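Local coordinates for protein ATP-dependent helicase FUN30 (Saccharomyces cerevisiae S288c, PDB 5GN1) that remodels nucleosomes at the expense of ATP, supporting DNA end resection at double-strand breaks and heterochromatin organization, here represented by the C-terminal lobe of its ATPase, at residues I278-Q290 with E316-A328. Numbering follows the deposited sequence.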
ATOM      1  N   ILE A 278       9.317  -3.834  -6.231  1.00 19.32           N
ATOM      2  CA  ILE A 278       7.918  -3.551  -6.537  1.00 20.16           C
ATOM      3  C   ILE A 278       7.145  -4.036  -5.320  1.00 22.19           C
ATOM      4  O   ILE A 278       6.997  -5.245  -5.114  1.00 21.08           O
ATOM      5  CB  ILE A 278       7.462  -4.255  -7.818  1.00 22.14           C
ATOM      6  CG1 ILE A 278       8.383  -3.905  -8.983  1.00 20.89           C
ATOM      7  CG2 ILE A 278       6.024  -3.870  -8.169  1.00 20.98           C
ATOM      8  CD1 ILE A 278       8.309  -2.470  -9.376  1.00 22.26           C
ATOM      9  N   PHE A 279       6.710  -3.101  -4.464  1.00 20.59           N
ATOM     10  CA  PHE A 279       6.089  -3.535  -3.218  1.00 19.38           C
ATOM     11  C   PHE A 279       4.749  -4.201  -3.488  1.00 23.78           C
ATOM     12  O   PHE A 279       4.360  -5.134  -2.773  1.00 25.46           O
ATOM     13  CB  PHE A 279       5.934  -2.358  -2.263  1.00 17.74           C
ATOM     14  CG  PHE A 279       5.606  -2.756  -0.848  1.00 19.79           C
ATOM     15  CD1 PHE A 279       6.618  -3.091   0.047  1.00 21.27           C
ATOM     16  CD2 PHE A 279       4.289  -2.779  -0.403  1.00 23.39           C
ATOM     17  CE1 PHE A 279       6.320  -3.460   1.353  1.00 24.30           C
ATOM     18  CE2 PHE A 279       3.983  -3.129   0.909  1.00 21.81           C
ATOM     19  CZ  PHE A 279       5.003  -3.469   1.786  1.00 21.73           C
ATOM     20  N   ASP A 280       4.057  -3.771  -4.537  1.00 23.17           N
ATOM     21  CA  ASP A 280       2.770  -4.347  -4.903  1.00 24.62           C
ATOM     22  C   ASP A 280       2.618  -4.168  -6.401  1.00 25.34           C
ATOM     23  O   ASP A 280       2.887  -3.084  -6.929  1.00 26.24           O
ATOM     24  CB  ASP A 280       1.617  -3.680  -4.130  1.00 26.45           C
ATOM     25  CG  ASP A 280       1.692  -2.152  -4.164  1.00 28.77           C
ATOM     26  OD1 ASP A 280       1.202  -1.559  -5.152  1.00 26.36           O
ATOM     27  OD2 ASP A 280       2.263  -1.553  -3.211  1.00 26.52           O
ATOM     28  N   GLN A 281       2.239  -5.232  -7.090  1.00 29.04           N
ATOM     29  CA  GLN A 281       2.323  -5.148  -8.534  1.00 30.54           C
ATOM     30  C   GLN A 281       1.096  -4.453  -9.111  1.00 32.27           C
ATOM     31  O   GLN A 281       0.048  -4.340  -8.476  1.00 31.61           O
ATOM     32  CB  GLN A 281       2.492  -6.537  -9.144  1.00 36.71           C
ATOM     33  CG  GLN A 281       1.291  -7.428  -8.975  1.00 36.91           C
ATOM     34  CD  GLN A 281       1.611  -8.884  -9.263  1.00 44.52           C
ATOM     35  OE1 GLN A 281       1.203  -9.778  -8.508  1.00 49.14           O
ATOM     36  NE2 GLN A 281       2.352  -9.132 -10.345  1.00 40.46           N
ATOM     37  N   SER A 282       1.259  -3.956 -10.326  1.00 25.58           N
ATOM     38  CA  SER A 282       0.168  -3.400 -11.098  1.00 29.48           C
ATOM     39  C   SER A 282      -0.483  -4.489 -11.944  1.00 32.68           C
ATOM     40  O   SER A 282       0.166  -5.459 -12.353  1.00 30.53           O
ATOM     41  CB  SER A 282       0.677  -2.274 -12.000  1.00 34.40           C
ATOM     42  OG  SER A 282      -0.344  -1.813 -12.864  1.00 36.84           O
ATOM     43  N   PHE A 283      -1.786  -4.324 -12.201  1.00 37.24           N
ATOM     44  CA  PHE A 283      -2.464  -5.243 -13.112  1.00 35.38           C
ATOM     45  C   PHE A 283      -2.031  -5.030 -14.554  1.00 31.81           C
ATOM     46  O   PHE A 283      -2.241  -5.921 -15.381  1.00 35.29           O
ATOM     47  CB  PHE A 283      -3.985  -5.103 -12.997  1.00 34.47           C
ATOM     48  CG  PHE A 283      -4.755  -6.172 -13.745  1.00 29.53           C
ATOM     49  CD1 PHE A 283      -4.915  -7.440 -13.201  1.00 39.42           C
ATOM     50  CD2 PHE A 283      -5.331  -5.903 -14.983  1.00 42.22           C
ATOM     51  CE1 PHE A 283      -5.627  -8.431 -13.883  1.00 38.13           C
ATOM     52  CE2 PHE A 283      -6.044  -6.882 -15.668  1.00 33.73           C
ATOM     53  CZ  PHE A 283      -6.190  -8.147 -15.114  1.00 34.56           C
ATOM     54  N   ASN A 284      -1.428  -3.881 -14.873  1.00 34.12           N
ATOM     55  CA  ASN A 284      -0.821  -3.656 -16.178  1.00 30.68           C
ATOM     56  C   ASN A 284       0.696  -3.756 -16.046  1.00 31.26           C
ATOM     57  O   ASN A 284       1.318  -2.861 -15.457  1.00 27.43           O
ATOM     58  CB  ASN A 284      -1.220  -2.293 -16.742  1.00 32.03           C
ATOM     59  CG  ASN A 284      -0.671  -2.051 -18.150  1.00 36.19           C
ATOM     60  OD1 ASN A 284      -0.017  -2.920 -18.735  1.00 38.48           O
ATOM     61  ND2 ASN A 284      -0.942  -0.865 -18.697  1.00 37.44           N
ATOM     62  N   PRO A 285       1.325  -4.813 -16.557  1.00 33.02           N
ATOM     63  CA  PRO A 285       2.786  -4.948 -16.415  1.00 35.02           C
ATOM     64  C   PRO A 285       3.582  -3.800 -17.008  1.00 32.20           C
ATOM     65  O   PRO A 285       4.732  -3.602 -16.602  1.00 30.00           O
ATOM     66  CB  PRO A 285       3.086  -6.267 -17.144  1.00 38.09           C
ATOM     67  CG  PRO A 285       1.810  -7.065 -16.988  1.00 39.81           C
ATOM     68  CD  PRO A 285       0.688  -6.059 -17.026  1.00 36.96           C
ATOM     69  N   HIS A 286       3.024  -3.052 -17.960  1.00 31.89           N
ATOM     70  CA  HIS A 286       3.746  -1.920 -18.536  1.00 35.80           C
ATOM     71  C   HIS A 286       4.110  -0.889 -17.474  1.00 33.18           C
ATOM     72  O   HIS A 286       5.165  -0.245 -17.560  1.00 28.34           O
ATOM     73  CB  HIS A 286       2.893  -1.290 -19.637  1.00 32.87           C
ATOM     74  CG  HIS A 286       3.459  -0.026 -20.200  1.00 36.70           C
ATOM     75  ND1 HIS A 286       4.495  -0.014 -21.109  1.00 46.11           N
ATOM     76  CD2 HIS A 286       3.126   1.270 -19.990  1.00 36.73           C
ATOM     77  CE1 HIS A 286       4.779   1.237 -21.431  1.00 40.54           C
ATOM     78  NE2 HIS A 286       3.964   2.035 -20.766  1.00 43.48           N
ATOM     79  N   ASP A 287       3.249  -0.724 -16.466  1.00 33.34           N
ATOM     80  CA  ASP A 287       3.518   0.229 -15.393  1.00 28.32           C
ATOM     81  C   ASP A 287       4.730  -0.182 -14.566  1.00 24.29           C
ATOM     82  O   ASP A 287       5.564   0.660 -14.226  1.00 26.42           O
ATOM     83  CB  ASP A 287       2.296   0.358 -14.486  1.00 29.80           C
ATOM     84  CG  ASP A 287       1.094   0.927 -15.207  1.00 36.26           C
ATOM     85  OD1 ASP A 287       1.283   1.598 -16.245  1.00 39.27           O
ATOM     86  OD2 ASP A 287      -0.036   0.708 -14.722  1.00 38.13           O
ATOM     87  N   ASP A 288       4.843  -1.467 -14.232  1.00 26.14           N
ATOM     88  CA  ASP A 288       5.972  -1.919 -13.424  1.00 24.95           C
ATOM     89  C   ASP A 288       7.261  -1.988 -14.233  1.00 29.02           C
ATOM     90  O   ASP A 288       8.352  -1.887 -13.655  1.00 27.11           O
ATOM     91  CB  ASP A 288       5.681  -3.283 -12.802  1.00 23.92           C
ATOM     92  CG  ASP A 288       4.587  -3.224 -11.747  1.00 32.42           C
ATOM     93  OD1 ASP A 288       4.290  -2.111 -11.261  1.00 30.48           O
ATOM     94  OD2 ASP A 288       4.019  -4.295 -11.413  1.00 32.59           O
ATOM     95  N   ARG A 289       7.139  -2.095 -15.548  1.00 28.66           N
ATOM     96  CA  ARG A 289       8.296  -2.072 -16.415  1.00 29.61           C
ATOM     97  C   ARG A 289       8.768  -0.618 -16.495  1.00 23.50           C
ATOM     98  O   ARG A 289       9.924  -0.355 -16.394  1.00 26.35           O
ATOM     99  CB  ARG A 289       8.004  -2.671 -17.785  1.00 33.62           C
ATOM    100  CG  ARG A 289       7.944  -4.190 -17.783  1.00 42.62           C
ATOM    101  CD  ARG A 289       7.447  -4.838 -19.076  1.00 45.82           C
ATOM    102  NE  ARG A 289       6.881  -6.157 -18.793  1.00 49.08           N
ATOM    103  CZ  ARG A 289       6.369  -6.990 -19.691  1.00 51.07           C
ATOM    104  NH1 ARG A 289       6.346  -6.677 -20.966  1.00 47.85           N
ATOM    105  NH2 ARG A 289       5.864  -8.136 -19.298  1.00 46.15           N
ATOM    106  N   GLN A 290       7.848   0.301 -16.661  1.00 24.55           N
ATOM    107  CA  GLN A 290       8.169   1.727 -16.675  1.00 28.73           C
ATOM    108  C   GLN A 290       8.844   2.158 -15.378  1.00 26.79           C
ATOM    109  O   GLN A 290       9.800   2.937 -15.404  1.00 27.40           O
ATOM    110  CB  GLN A 290       6.907   2.557 -16.907  1.00 30.23           C
ATOM    111  CG  GLN A 290       6.505   2.685 -18.374  1.00 33.59           C
ATOM    112  CD  GLN A 290       7.490   3.528 -19.161  1.00 42.87           C
ATOM    113  OE1 GLN A 290       8.591   3.080 -19.493  1.00 43.65           O
ATOM    114  NE2 GLN A 290       7.109   4.764 -19.441  1.00 42.29           N
ATOM    115  N   GLU A 316      -2.976 -11.542  -4.711  1.00 26.18           N
ATOM    116  CA  GLU A 316      -1.808 -11.101  -5.474  1.00 26.72           C
ATOM    117  C   GLU A 316      -1.314 -12.194  -6.414  1.00 28.52           C
ATOM    118  O   GLU A 316      -0.795 -11.898  -7.492  1.00 28.60           O
ATOM    119  CB  GLU A 316      -0.691 -10.663  -4.527  1.00 27.56           C
ATOM    120  CG  GLU A 316      -1.019  -9.364  -3.765  1.00 25.60           C
ATOM    121  CD  GLU A 316       0.194  -8.766  -3.046  1.00 30.73           C
ATOM    122  OE1 GLU A 316       1.108  -9.527  -2.668  1.00 28.47           O
ATOM    123  OE2 GLU A 316       0.234  -7.525  -2.885  1.00 29.76           O
ATOM    124  N   GLU A 317      -1.469 -13.461  -6.019  1.00 26.57           N
ATOM    125  CA  GLU A 317      -1.158 -14.557  -6.930  1.00 33.98           C
ATOM    126  C   GLU A 317      -2.065 -14.526  -8.158  1.00 35.02           C
ATOM    127  O   GLU A 317      -1.592 -14.688  -9.287  1.00 29.76           O
ATOM    128  CB  GLU A 317      -1.262 -15.895  -6.193  1.00 31.94           C
ATOM    129  CG  GLU A 317      -0.188 -16.070  -5.123  1.00 33.21           C
ATOM    130  CD  GLU A 317      -0.170 -17.462  -4.496  1.00 40.89           C
ATOM    131  OE1 GLU A 317      -1.046 -17.772  -3.660  1.00 36.46           O
ATOM    132  OE2 GLU A 317       0.720 -18.257  -4.862  1.00 49.97           O
ATOM    133  N   LYS A 318      -3.371 -14.288  -7.960  1.00 29.94           N
ATOM    134  CA  LYS A 318      -4.292 -14.193  -9.092  1.00 28.88           C
ATOM    135  C   LYS A 318      -3.954 -13.010  -9.983  1.00 33.94           C
ATOM    136  O   LYS A 318      -4.051 -13.097 -11.215  1.00 31.89           O
ATOM    137  CB  LYS A 318      -5.732 -14.073  -8.589  1.00 30.41           C
ATOM    138  CG  LYS A 318      -6.176 -15.236  -7.737  1.00 33.92           C
ATOM    139  CD  LYS A 318      -5.977 -16.523  -8.489  1.00 41.01           C
ATOM    140  CE  LYS A 318      -5.638 -17.669  -7.554  1.00 41.93           C
ATOM    141  NZ  LYS A 318      -5.386 -18.907  -8.339  1.00 49.43           N
ATOM    142  N   ILE A 319      -3.577 -11.883  -9.379  1.00 31.18           N
ATOM    143  CA  ILE A 319      -3.223 -10.713 -10.176  1.00 30.39           C
ATOM    144  C   ILE A 319      -1.946 -10.968 -10.976  1.00 34.43           C
ATOM    145  O   ILE A 319      -1.836 -10.563 -12.138  1.00 37.70           O
ATOM    146  CB  ILE A 319      -3.116  -9.477  -9.262  1.00 30.58           C
ATOM    147  CG1 ILE A 319      -4.524  -9.074  -8.809  1.00 29.89           C
ATOM    148  CG2 ILE A 319      -2.389  -8.312  -9.967  1.00 31.91           C
ATOM    149  CD1 ILE A 319      -4.554  -7.955  -7.797  1.00 27.65           C
ATOM    150  N   HIS A 320      -0.975 -11.664 -10.381  1.00 35.23           N
ATOM    151  CA  HIS A 320       0.242 -12.002 -11.120  1.00 39.40           C
ATOM    152  C   HIS A 320      -0.063 -12.885 -12.330  1.00 40.75           C
ATOM    153  O   HIS A 320       0.515 -12.696 -13.405  1.00 38.13           O
ATOM    154  CB  HIS A 320       1.238 -12.695 -10.187  1.00 38.20           C
ATOM    155  CG  HIS A 320       2.576 -12.967 -10.811  1.00 44.07           C
ATOM    156  ND1 HIS A 320       3.296 -12.003 -11.486  1.00 48.47           N
ATOM    157  CD2 HIS A 320       3.325 -14.095 -10.857  1.00 45.73           C
ATOM    158  CE1 HIS A 320       4.428 -12.525 -11.925  1.00 45.41           C
ATOM    159  NE2 HIS A 320       4.470 -13.794 -11.557  1.00 49.38           N
ATOM    160  N   GLN A 321      -0.978 -13.852 -12.172  1.00 39.95           N
ATOM    161  CA  GLN A 321      -1.297 -14.778 -13.261  1.00 42.87           C
ATOM    162  C   GLN A 321      -2.001 -14.079 -14.412  1.00 40.53           C
ATOM    163  O   GLN A 321      -1.728 -14.370 -15.581  1.00 43.34           O
ATOM    164  CB  GLN A 321      -2.185 -15.919 -12.757  1.00 42.80           C
ATOM    165  CG  GLN A 321      -1.532 -16.891 -11.797  1.00 48.70           C
ATOM    166  CD  GLN A 321      -2.552 -17.661 -10.965  1.00 54.19           C
ATOM    167  OE1 GLN A 321      -3.687 -17.904 -11.403  1.00 56.22           O
ATOM    168  NE2 GLN A 321      -2.159 -18.022  -9.746  1.00 49.29           N
ATOM    169  N   LEU A 322      -2.933 -13.179 -14.102  1.00 38.05           N
ATOM    170  CA  LEU A 322      -3.869 -12.643 -15.082  1.00 38.25           C
ATOM    171  C   LEU A 322      -3.505 -11.260 -15.593  1.00 41.32           C
ATOM    172  O   LEU A 322      -4.192 -10.753 -16.488  1.00 41.09           O
ATOM    173  CB  LEU A 322      -5.275 -12.603 -14.486  1.00 39.14           C
ATOM    174  CG  LEU A 322      -5.904 -13.984 -14.304  1.00 47.32           C
ATOM    175  CD1 LEU A 322      -6.921 -13.929 -13.195  1.00 41.12           C
ATOM    176  CD2 LEU A 322      -6.540 -14.451 -15.609  1.00 41.36           C
ATOM    177  N   ALA A 323      -2.461 -10.635 -15.046  1.00 41.52           N
ATOM    178  CA  ALA A 323      -2.087  -9.289 -15.463  1.00 42.41           C
ATOM    179  C   ALA A 323      -1.816  -9.254 -16.963  1.00 43.94           C
ATOM    180  O   ALA A 323      -1.212 -10.174 -17.523  1.00 45.61           O
ATOM    181  CB  ALA A 323      -0.853  -8.814 -14.684  1.00 39.98           C
ATOM    182  N   LYS A 324      -2.312  -8.224 -17.616  1.00 44.43           N
ATOM    183  CA  LYS A 324      -2.084  -8.147 -19.041  1.00 49.16           C
ATOM    184  C   LYS A 324      -1.418  -6.893 -19.537  1.00 44.94           C
ATOM    185  O   LYS A 324      -1.916  -5.814 -19.364  1.00 45.73           O
ATOM    186  CB  LYS A 324      -3.415  -8.265 -19.765  1.00 56.57           C
ATOM    187  CG  LYS A 324      -4.073  -9.565 -19.652  1.00 66.07           C
ATOM    188  CD  LYS A 324      -5.375  -9.639 -20.347  1.00 68.74           C
ATOM    189  CE  LYS A 324      -5.979 -10.923 -20.237  1.00 73.40           C
ATOM    190  NZ  LYS A 324      -7.247 -11.048 -20.868  1.00 78.16           N
ATOM    191  N   ASN A 325      -0.391  -7.164 -20.317  1.00 51.61           N
ATOM    192  CA  ASN A 325       0.486  -6.126 -20.855  1.00 47.15           C
ATOM    193  C   ASN A 325      -0.221  -5.357 -21.973  1.00 47.95           C
ATOM    194  O   ASN A 325      -0.670  -5.958 -22.954  1.00 49.84           O
ATOM    195  CB  ASN A 325       1.771  -6.781 -21.364  1.00 43.84           C
ATOM    196  CG  ASN A 325       2.832  -5.777 -21.762  1.00 45.76           C
ATOM    197  OD1 ASN A 325       2.853  -4.642 -21.285  1.00 44.65           O
ATOM    198  ND2 ASN A 325       3.730  -6.198 -22.641  1.00 49.65           N
ATOM    199  N   LYS A 326      -0.313  -4.030 -21.830  1.00 43.37           N
ATOM    200  CA  LYS A 326      -1.075  -3.165 -22.727  1.00 46.31           C
ATOM    201  C   LYS A 326      -0.555  -1.733 -22.635  1.00 50.41           C
ATOM    202  O   LYS A 326       0.075  -1.347 -21.645  1.00 47.03           O
ATOM    203  CB  LYS A 326      -2.570  -3.186 -22.380  1.00 52.92           C
ATOM    204  CG  LYS A 326      -2.953  -2.102 -21.395  1.00 46.00           C
ATOM    205  CD  LYS A 326      -4.123  -2.476 -20.535  1.00 54.20           C
ATOM    206  CE  LYS A 326      -5.380  -2.441 -21.290  1.00 49.06           C
ATOM    207  NZ  LYS A 326      -6.515  -2.356 -20.370  1.00 50.36           N
ATOM    208  N   LEU A 327      -0.817  -0.932 -23.675  1.00 58.30           N
ATOM    209  CA  LEU A 327      -0.592   0.509 -23.621  1.00 51.14           C
ATOM    210  C   LEU A 327      -1.907   1.245 -23.387  1.00 54.60           C
ATOM    211  O   LEU A 327      -2.958   0.837 -23.887  1.00 52.72           O
ATOM    212  CB  LEU A 327       0.065   1.035 -24.901  1.00 56.60           C
ATOM    213  CG  LEU A 327       0.255   2.567 -24.936  1.00 60.37           C
ATOM    214  CD1 LEU A 327       1.261   3.047 -23.874  1.00 57.38           C
ATOM    215  CD2 LEU A 327       0.621   3.103 -26.324  1.00 55.19           C
ATOM    216  N   ALA A 328      -1.832   2.344 -22.639  1.00 57.09           N
ATOM    217  CA  ALA A 328      -2.989   3.153 -22.292  1.00 56.53           C
ATOM    218  C   ALA A 328      -3.427   4.031 -23.460  1.00 57.69           C
ATOM    219  O   ALA A 328      -2.647   4.361 -24.359  1.00 57.93           O
ATOM    220  CB  ALA A 328      -2.688   4.033 -21.079  1.00 60.31           C
TER
HETATM  221  O   HOH W   1      -4.085  -4.888 -17.759  1.00 45.91           O
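N284 and K326 show how one asparagine can cap a helix and bind a neighbouring loop at once. N284 CG lies anti to the backbone N (chi1 -177°), which carries the amide across the K326 side chain at about a right angle. From CB outward, N284 CG lies 3.6 Å from K326 O. N284 OD1 caps helix 285-292 by accepting from H286 N, a donor well above its carbonyl plane, and takes a second, weak bond from K326 N at 3.3 Å. N284 ND2 donates to K326 O at 3.2 Å, the acceptor lying close to the amide plane. A lysine in place of N284 would probably leave K326 N and O without their mates and the first turn of the helix uncapped.

Where helix 315-322 ends, A323 CA sits over one face of the F283 ring, 4.1 Å from its centroid in a CH-pi contact, while I319 CG2 comes to the ring's edge. The backbones meet beside it: K324 N donates weakly to F283 O, and one water donates to both F283 O and K324 O. P285 packs CD against A323 CB at 3.9 Å. Outside the pair, V347 of helix 345-359 also touches F283.

In this RecA-like lobe of a SNF2-family remodeller, the contact joins the loop after strand 275-278 to the chain leaving helix 315-322. Its chemistry is divided: apolar packing at the helix end, then an asparagine amide that accepts from K326 N and donates to K326 O. With main-chain atoms in every hydrogen bond across it and no salt bridge between the segments, the junction probably depends more on the course of the backbone than on charge.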